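Local coordinates for protein integral membrane indolylacetylinositol arabinosyltransferase EmbB (Mycolicibacterium smegmatis MC2 155, PDB 7BVC) that probably polymerises arabinose into the arabinan of cell-wall arabinogalactan as a membrane-embedded arabinosyltransferase, and binds ethambutol, at residues B[743-747]-B[816-820]; B[838-844]-B[929-935]. All coordinates share one frame; numbering follows the deposited sequence.

Contact 1: residues B[743-747]-B[816-820]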
ATOM      1  N   SER B 743      10.916   6.337  39.832  1.00 67.95           N
ATOM      2  CA  SER B 743       9.815   5.375  39.808  1.00 67.95           C
ATOM      3  C   SER B 743      10.057   4.225  40.780  1.00 67.95           C
ATOM      4  O   SER B 743       9.973   3.052  40.425  1.00 67.95           O
ATOM      5  CB  SER B 743       9.609   4.854  38.391  1.00 67.95           C
ATOM      6  OG  SER B 743      10.718   4.085  37.967  1.00 67.95           O
ATOM      7  N   ASN B 744      10.364   4.570  42.029  1.00 70.45           N
ATOM      8  CA  ASN B 744      10.507   3.592  43.096  1.00 70.45           C
ATOM      9  C   ASN B 744       9.805   4.000  44.381  1.00 70.45           C
ATOM     10  O   ASN B 744       9.638   3.154  45.267  1.00 70.45           O
ATOM     11  CB  ASN B 744      11.991   3.336  43.400  1.00 70.45           C
ATOM     12  CG  ASN B 744      12.616   2.332  42.455  1.00 70.45           C
ATOM     13  OD1 ASN B 744      12.018   1.306  42.140  1.00 70.45           O
ATOM     14  ND2 ASN B 744      13.830   2.621  42.001  1.00 70.45           N
ATOM     15  N   ALA B 745       9.395   5.258  44.515  1.00 71.31           N
ATOM     16  CA  ALA B 745       8.692   5.731  45.695  1.00 71.31           C
ATOM     17  C   ALA B 745       7.191   5.553  45.523  1.00 71.31           C
ATOM     18  O   ALA B 745       6.660   5.672  44.415  1.00 71.31           O
ATOM     19  CB  ALA B 745       9.020   7.200  45.966  1.00 71.31           C
ATOM     20  N   GLY B 746       6.513   5.264  46.622  1.00 68.66           N
ATOM     21  CA  GLY B 746       5.085   5.071  46.622  1.00 68.66           C
ATOM     22  C   GLY B 746       4.611   3.637  46.725  1.00 68.66           C
ATOM     23  O   GLY B 746       3.495   3.347  46.281  1.00 68.66           O
ATOM     24  N   PHE B 747       5.409   2.739  47.294  1.00 68.35           N
ATOM     25  CA  PHE B 747       5.017   1.345  47.449  1.00 68.35           C
ATOM     26  C   PHE B 747       4.328   1.156  48.795  1.00 68.35           C
ATOM     27  O   PHE B 747       4.826   1.620  49.825  1.00 68.35           O
ATOM     28  CB  PHE B 747       6.232   0.426  47.331  1.00 68.35           C
ATOM     29  CG  PHE B 747       6.568   0.052  45.916  1.00 68.35           C
ATOM     30  CD1 PHE B 747       5.913  -0.992  45.287  1.00 68.35           C
ATOM     31  CD2 PHE B 747       7.532   0.751  45.212  1.00 68.35           C
ATOM     32  CE1 PHE B 747       6.218  -1.334  43.983  1.00 68.35           C
ATOM     33  CE2 PHE B 747       7.840   0.413  43.910  1.00 68.35           C
ATOM     34  CZ  PHE B 747       7.182  -0.631  43.296  1.00 68.35           C
ATOM     35  N   TYR B 816      11.712   0.219  34.146  1.00 62.50           N
ATOM     36  CA  TYR B 816      11.589   1.548  34.755  1.00 62.50           C
ATOM     37  C   TYR B 816      12.634   1.800  35.837  1.00 62.50           C
ATOM     38  O   TYR B 816      12.494   2.729  36.637  1.00 62.50           O
ATOM     39  CB  TYR B 816      10.182   1.772  35.319  1.00 62.50           C
ATOM     40  CG  TYR B 816       9.103   1.713  34.268  1.00 62.50           C
ATOM     41  CD1 TYR B 816       8.974   2.719  33.324  1.00 62.50           C
ATOM     42  CD2 TYR B 816       8.218   0.648  34.215  1.00 62.50           C
ATOM     43  CE1 TYR B 816       7.994   2.667  32.359  1.00 62.50           C
ATOM     44  CE2 TYR B 816       7.235   0.588  33.254  1.00 62.50           C
ATOM     45  CZ  TYR B 816       7.127   1.599  32.330  1.00 62.50           C
ATOM     46  OH  TYR B 816       6.146   1.539  31.371  1.00 62.50           O
ATOM     47  N   GLY B 817      13.692   1.000  35.873  1.00 67.47           N
ATOM     48  CA  GLY B 817      14.691   1.162  36.911  1.00 67.47           C
ATOM     49  C   GLY B 817      14.206   0.735  38.278  1.00 67.47           C
ATOM     50  O   GLY B 817      14.508   1.404  39.275  1.00 67.47           O
ATOM     51  N   LEU B 818      13.459  -0.360  38.349  1.00 68.83           N
ATOM     52  CA  LEU B 818      12.956  -0.879  39.614  1.00 68.83           C
ATOM     53  C   LEU B 818      14.013  -1.786  40.228  1.00 68.83           C
ATOM     54  O   LEU B 818      14.435  -2.767  39.604  1.00 68.83           O
ATOM     55  CB  LEU B 818      11.643  -1.635  39.405  1.00 68.83           C
ATOM     56  CG  LEU B 818      10.414  -0.800  39.034  1.00 68.83           C
ATOM     57  CD1 LEU B 818       9.381  -1.651  38.325  1.00 68.83           C
ATOM     58  CD2 LEU B 818       9.811  -0.157  40.266  1.00 68.83           C
ATOM     59  N   ASP B 819      14.446  -1.453  41.437  1.00 74.19           N
ATOM     60  CA  ASP B 819      15.478  -2.222  42.117  1.00 74.19           C
ATOM     61  C   ASP B 819      14.992  -3.642  42.375  1.00 74.19           C
ATOM     62  O   ASP B 819      13.965  -3.823  43.043  1.00 74.19           O
ATOM     63  CB  ASP B 819      15.861  -1.555  43.436  1.00 74.19           C
ATOM     64  CG  ASP B 819      16.726  -0.328  43.242  1.00 74.19           C
ATOM     65  OD1 ASP B 819      17.301  -0.172  42.145  1.00 74.19           O
ATOM     66  OD2 ASP B 819      16.835   0.479  44.187  1.00 74.19           O
ATOM     67  N   PRO B 820      15.685  -4.668  41.873  1.00 74.05           N
ATOM     68  CA  PRO B 820      15.254  -6.048  42.144  1.00 74.05           C
ATOM     69  C   PRO B 820      15.373  -6.450  43.603  1.00 74.05           C
ATOM     70  O   PRO B 820      14.759  -7.447  43.998  1.00 74.05           O
ATOM     71  CB  PRO B 820      16.188  -6.886  41.262  1.00 74.05           C
ATOM     72  CG  PRO B 820      16.680  -5.935  40.216  1.00 74.05           C
ATOM     73  CD  PRO B 820      16.801  -4.622  40.918  1.00 74.05           C
TER

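Contact 2: residues B[838-844]-B[929-935]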
ATOM      1  N   ARG B 838      -4.208 -18.686  40.198  1.00 79.63           N
ATOM      2  CA  ARG B 838      -4.888 -17.694  41.014  1.00 79.63           C
ATOM      3  C   ARG B 838      -3.878 -17.044  41.945  1.00 79.63           C
ATOM      4  O   ARG B 838      -2.807 -17.594  42.215  1.00 79.63           O
ATOM      5  CB  ARG B 838      -6.034 -18.308  41.827  1.00 79.63           C
ATOM      6  CG  ARG B 838      -7.312 -18.531  41.042  1.00 79.63           C
ATOM      7  CD  ARG B 838      -7.352 -19.925  40.444  1.00 79.63           C
ATOM      8  NE  ARG B 838      -8.581 -20.169  39.698  1.00 79.63           N
ATOM      9  CZ  ARG B 838      -9.592 -20.902  40.149  1.00 79.63           C
ATOM     10  NH1 ARG B 838      -9.520 -21.467  41.345  1.00 79.63           N
ATOM     11  NH2 ARG B 838     -10.674 -21.073  39.402  1.00 79.63           N
ATOM     12  N   LEU B 839      -4.235 -15.864  42.443  1.00 74.63           N
ATOM     13  CA  LEU B 839      -3.368 -15.112  43.338  1.00 74.63           C
ATOM     14  C   LEU B 839      -4.192 -14.029  44.013  1.00 74.63           C
ATOM     15  O   LEU B 839      -5.006 -13.369  43.366  1.00 74.63           O
ATOM     16  CB  LEU B 839      -2.184 -14.495  42.576  1.00 74.63           C
ATOM     17  CG  LEU B 839      -1.150 -13.666  43.345  1.00 74.63           C
ATOM     18  CD1 LEU B 839       0.242 -13.920  42.803  1.00 74.63           C
ATOM     19  CD2 LEU B 839      -1.476 -12.186  43.252  1.00 74.63           C
ATOM     20  N   SER B 840      -3.975 -13.859  45.314  1.00 73.71           N
ATOM     21  CA  SER B 840      -4.642 -12.810  46.078  1.00 73.71           C
ATOM     22  C   SER B 840      -3.641 -12.293  47.101  1.00 73.71           C
ATOM     23  O   SER B 840      -3.370 -12.969  48.097  1.00 73.71           O
ATOM     24  CB  SER B 840      -5.905 -13.333  46.754  1.00 73.71           C
ATOM     25  OG  SER B 840      -6.882 -13.687  45.792  1.00 73.71           O
ATOM     26  N   SER B 841      -3.104 -11.101  46.860  1.00 72.47           N
ATOM     27  CA  SER B 841      -2.026 -10.581  47.683  1.00 72.47           C
ATOM     28  C   SER B 841      -2.536 -10.233  49.077  1.00 72.47           C
ATOM     29  O   SER B 841      -3.720 -10.368  49.397  1.00 72.47           O
ATOM     30  CB  SER B 841      -1.403  -9.357  47.020  1.00 72.47           C
ATOM     31  OG  SER B 841      -0.791  -9.701  45.792  1.00 72.47           O
ATOM     32  N   ALA B 842      -1.615  -9.783  49.924  1.00 76.26           N
ATOM     33  CA  ALA B 842      -1.984  -9.287  51.235  1.00 76.26           C
ATOM     34  C   ALA B 842      -2.670  -7.930  51.104  1.00 76.26           C
ATOM     35  O   ALA B 842      -2.775  -7.355  50.017  1.00 76.26           O
ATOM     36  CB  ALA B 842      -0.754  -9.179  52.133  1.00 76.26           C
ATOM     37  N   TRP B 843      -3.137  -7.414  52.234  1.00 80.32           N
ATOM     38  CA  TRP B 843      -3.805  -6.120  52.267  1.00 80.32           C
ATOM     39  C   TRP B 843      -2.754  -5.019  52.345  1.00 80.32           C
ATOM     40  O   TRP B 843      -1.989  -4.951  53.313  1.00 80.32           O
ATOM     41  CB  TRP B 843      -4.763  -6.039  53.451  1.00 80.32           C
ATOM     42  CG  TRP B 843      -5.959  -6.930  53.326  1.00 80.32           C
ATOM     43  CD1 TRP B 843      -6.257  -8.013  54.096  1.00 80.32           C
ATOM     44  CD2 TRP B 843      -7.023  -6.809  52.374  1.00 80.32           C
ATOM     45  NE1 TRP B 843      -7.439  -8.575  53.684  1.00 80.32           N
ATOM     46  CE2 TRP B 843      -7.930  -7.855  52.629  1.00 80.32           C
ATOM     47  CE3 TRP B 843      -7.296  -5.919  51.334  1.00 80.32           C
ATOM     48  CZ2 TRP B 843      -9.088  -8.034  51.880  1.00 80.32           C
ATOM     49  CZ3 TRP B 843      -8.448  -6.100  50.591  1.00 80.32           C
ATOM     50  CH2 TRP B 843      -9.328  -7.147  50.868  1.00 80.32           C
ATOM     51  N   TYR B 844      -2.720  -4.161  51.331  1.00 76.54           N
ATOM     52  CA  TYR B 844      -1.746  -3.084  51.246  1.00 76.54           C
ATOM     53  C   TYR B 844      -2.389  -1.791  51.731  1.00 76.54           C
ATOM     54  O   TYR B 844      -3.460  -1.409  51.251  1.00 76.54           O
ATOM     55  CB  TYR B 844      -1.226  -2.934  49.818  1.00 76.54           C
ATOM     56  CG  TYR B 844      -0.229  -3.997  49.423  1.00 76.54           C
ATOM     57  CD1 TYR B 844       1.071  -3.966  49.904  1.00 76.54           C
ATOM     58  CD2 TYR B 844      -0.590  -5.037  48.578  1.00 76.54           C
ATOM     59  CE1 TYR B 844       1.986  -4.936  49.551  1.00 76.54           C
ATOM     60  CE2 TYR B 844       0.319  -6.012  48.221  1.00 76.54           C
ATOM     61  CZ  TYR B 844       1.605  -5.955  48.712  1.00 76.54           C
ATOM     62  OH  TYR B 844       2.518  -6.920  48.361  1.00 76.54           O
ATOM     63  N   ALA B 929      -7.642  -0.552  52.722  1.00 79.65           N
ATOM     64  CA  ALA B 929      -6.518  -1.294  52.178  1.00 79.65           C
ATOM     65  C   ALA B 929      -6.855  -1.766  50.774  1.00 79.65           C
ATOM     66  O   ALA B 929      -8.000  -1.696  50.324  1.00 79.65           O
ATOM     67  CB  ALA B 929      -6.142  -2.478  53.069  1.00 79.65           C
ATOM     68  N   VAL B 930      -5.833  -2.288  50.101  1.00 77.10           N
ATOM     69  CA  VAL B 930      -5.886  -2.611  48.681  1.00 77.10           C
ATOM     70  C   VAL B 930      -5.099  -3.895  48.455  1.00 77.10           C
ATOM     71  O   VAL B 930      -4.064  -4.120  49.087  1.00 77.10           O
ATOM     72  CB  VAL B 930      -5.328  -1.438  47.843  1.00 77.10           C
ATOM     73  CG1 VAL B 930      -4.876  -1.901  46.485  1.00 77.10           C
ATOM     74  CG2 VAL B 930      -6.374  -0.343  47.701  1.00 77.10           C
ATOM     75  N   ARG B 931      -5.600  -4.749  47.563  1.00 76.14           N
ATOM     76  CA  ARG B 931      -4.889  -5.970  47.207  1.00 76.14           C
ATOM     77  C   ARG B 931      -5.131  -6.286  45.738  1.00 76.14           C
ATOM     78  O   ARG B 931      -6.069  -5.784  45.114  1.00 76.14           O
ATOM     79  CB  ARG B 931      -5.310  -7.156  48.078  1.00 76.14           C
ATOM     80  CG  ARG B 931      -6.712  -7.669  47.819  1.00 76.14           C
ATOM     81  CD  ARG B 931      -7.022  -8.841  48.732  1.00 76.14           C
ATOM     82  NE  ARG B 931      -8.361  -9.372  48.511  1.00 76.14           N
ATOM     83  CZ  ARG B 931      -8.881 -10.384  49.195  1.00 76.14           C
ATOM     84  NH1 ARG B 931     -10.110 -10.804  48.931  1.00 76.14           N
ATOM     85  NH2 ARG B 931      -8.174 -10.972  50.150  1.00 76.14           N
ATOM     86  N   VAL B 932      -4.265  -7.137  45.194  1.00 71.00           N
ATOM     87  CA  VAL B 932      -4.280  -7.498  43.782  1.00 71.00           C
ATOM     88  C   VAL B 932      -4.900  -8.877  43.631  1.00 71.00           C
ATOM     89  O   VAL B 932      -4.490  -9.827  44.307  1.00 71.00           O
ATOM     90  CB  VAL B 932      -2.862  -7.475  43.188  1.00 71.00           C
ATOM     91  CG1 VAL B 932      -2.911  -7.687  41.683  1.00 71.00           C
ATOM     92  CG2 VAL B 932      -2.164  -6.171  43.530  1.00 71.00           C
ATOM     93  N   VAL B 933      -5.883  -8.990  42.741  1.00 69.89           N
ATOM     94  CA  VAL B 933      -6.497 -10.266  42.396  1.00 69.89           C
ATOM     95  C   VAL B 933      -6.190 -10.542  40.928  1.00 69.89           C
ATOM     96  O   VAL B 933      -6.677  -9.837  40.036  1.00 69.89           O
ATOM     97  CB  VAL B 933      -8.008 -10.283  42.678  1.00 69.89           C
ATOM     98  CG1 VAL B 933      -8.258 -10.349  44.173  1.00 69.89           C
ATOM     99  CG2 VAL B 933      -8.686  -9.051  42.111  1.00 69.89           C
ATOM    100  N   ALA B 934      -5.360 -11.550  40.679  1.00 72.81           N
ATOM    101  CA  ALA B 934      -4.952 -11.917  39.333  1.00 72.81           C
ATOM    102  C   ALA B 934      -5.423 -13.329  39.025  1.00 72.81           C
ATOM    103  O   ALA B 934      -5.479 -14.186  39.911  1.00 72.81           O
ATOM    104  CB  ALA B 934      -3.433 -11.825  39.163  1.00 72.81           C
ATOM    105  N   GLU B 935      -5.765 -13.564  37.763  1.00 77.75           N
ATOM    106  CA  GLU B 935      -6.306 -14.855  37.357  1.00 77.75           C
ATOM    107  C   GLU B 935      -6.045 -15.073  35.875  1.00 77.75           C
ATOM    108  O   GLU B 935      -6.339 -14.199  35.050  1.00 77.75           O
ATOM    109  CB  GLU B 935      -7.800 -14.938  37.666  1.00 77.75           C
ATOM    110  CG  GLU B 935      -8.402 -16.309  37.446  1.00 77.75           C
ATOM    111  CD  GLU B 935      -9.852 -16.373  37.875  1.00 77.75           C
ATOM    112  OE1 GLU B 935     -10.393 -15.330  38.299  1.00 77.75           O
ATOM    113  OE2 GLU B 935     -10.451 -17.465  37.800  1.00 77.75           O
TER

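Contact 1: residues B[743-747]-B[816-820]
N744 and G817 join two stretches of one long loop through a single side-chain-to-backbone hydrogen bond, a worked example of how an asparagine can stitch irregular chain together. N744 ND2 donates to G817 O over 3.1 Å. The bond is bent, with an N-H...O angle of 144°, and the acceptor lies somewhat out of the amide plane. CG of N744 stands beside the backbone N and anti to the carbonyl carbon (chi1 -83°), which lets the amide reach across to G817. G817 itself has positive phi, a conformation that glycine adopts readily.

The other end of the same amide turns toward L818. OD1 lies alongside CD2 of this leucine, and the carbonyl O of S743 borders that methyl too, so one branch of L818 is set among polar atoms of the other stretch. F747 adds an apolar neighbour: its CZ comes within 4.0 Å of L818 CD2, which meets the ring at the edge, near its plane. S743 lies next to Y816, its OG 3.6 Å from the tyrosine CB, while the phenol ring leads off from the contact. The buried pair is S743 and L818; N744 and F747 remain partly exposed.

Outside 743-747 and 816-820, G746 pairs through its backbone with V952, and F747 also packs on V823, P949 and R951. Neither segment is helix or strand. The arrangement is plain packing of the loop on itself within the EmbC C-terminal domain, inside the long irregular connection between strands 737-739 and 826-827.

Contact 2: residues B[838-844]-B[929-935]
W843 and R931 carry this contact as two flat groups laid almost parallel, ring and guanidinium only 9° apart. The arginine chain passes over one face of the indole: R931 CD is 3.6 Å from the centroid of the W843 six-membered ring, a CH-pi contact, and R931 NE lies 3.4 Å from W843 CH2. The aliphatic chain of R931 leaves CB between the backbone N and carbonyl carbon (chi1 70°) and then runs straight, which carries the guanidinium over the ring near CZ2. A salt bridge from NH1 to E886 holds its far end. At the root of the W843 side chain, its CB packs against A929 CB at 3.8 Å.

At the other end, R838 and E935 run side by side in the same direction, but their charged planes stand 85° apart and the salt bridge is long, 3.8 Å from R838 NE to E935 OE2. Between these ends the backbones pair antiparallel. S841 N bonds V932 O, and Y844 exchanges two hydrogen bonds with V930, while the register slips by one residue around S841-W843. S841 OG turns instead to L761 O.

Strand 837-845 is an outermost strand, within this chain, of an antiparallel sheet; 929-936 lies between it and strand 882-889, against which V930 and V932 pack.

In the fold
Both contacts lie in the EmbC C-terminal domain and follow one another along the chain, neither nested nor crossed. After strand 737-739 of the mixed sheet, the chain enters contact 1, which closes a loop of 68 intervening residues with no helix or strand. It then passes through strand 826-827 and reaches 838-844, where contact 2 opens and spans 84 residues, including strands 860-866, 882-889, 897-898 and 914-918, before closing at 929-935. The two centres are about 19 Å apart and the contacts do not touch. They are nevertheless linked: L751 and P760, inside the loop that contact 1 closes, bond to the backbone of W843 and A842, tying that loop to the sheet's outer strand.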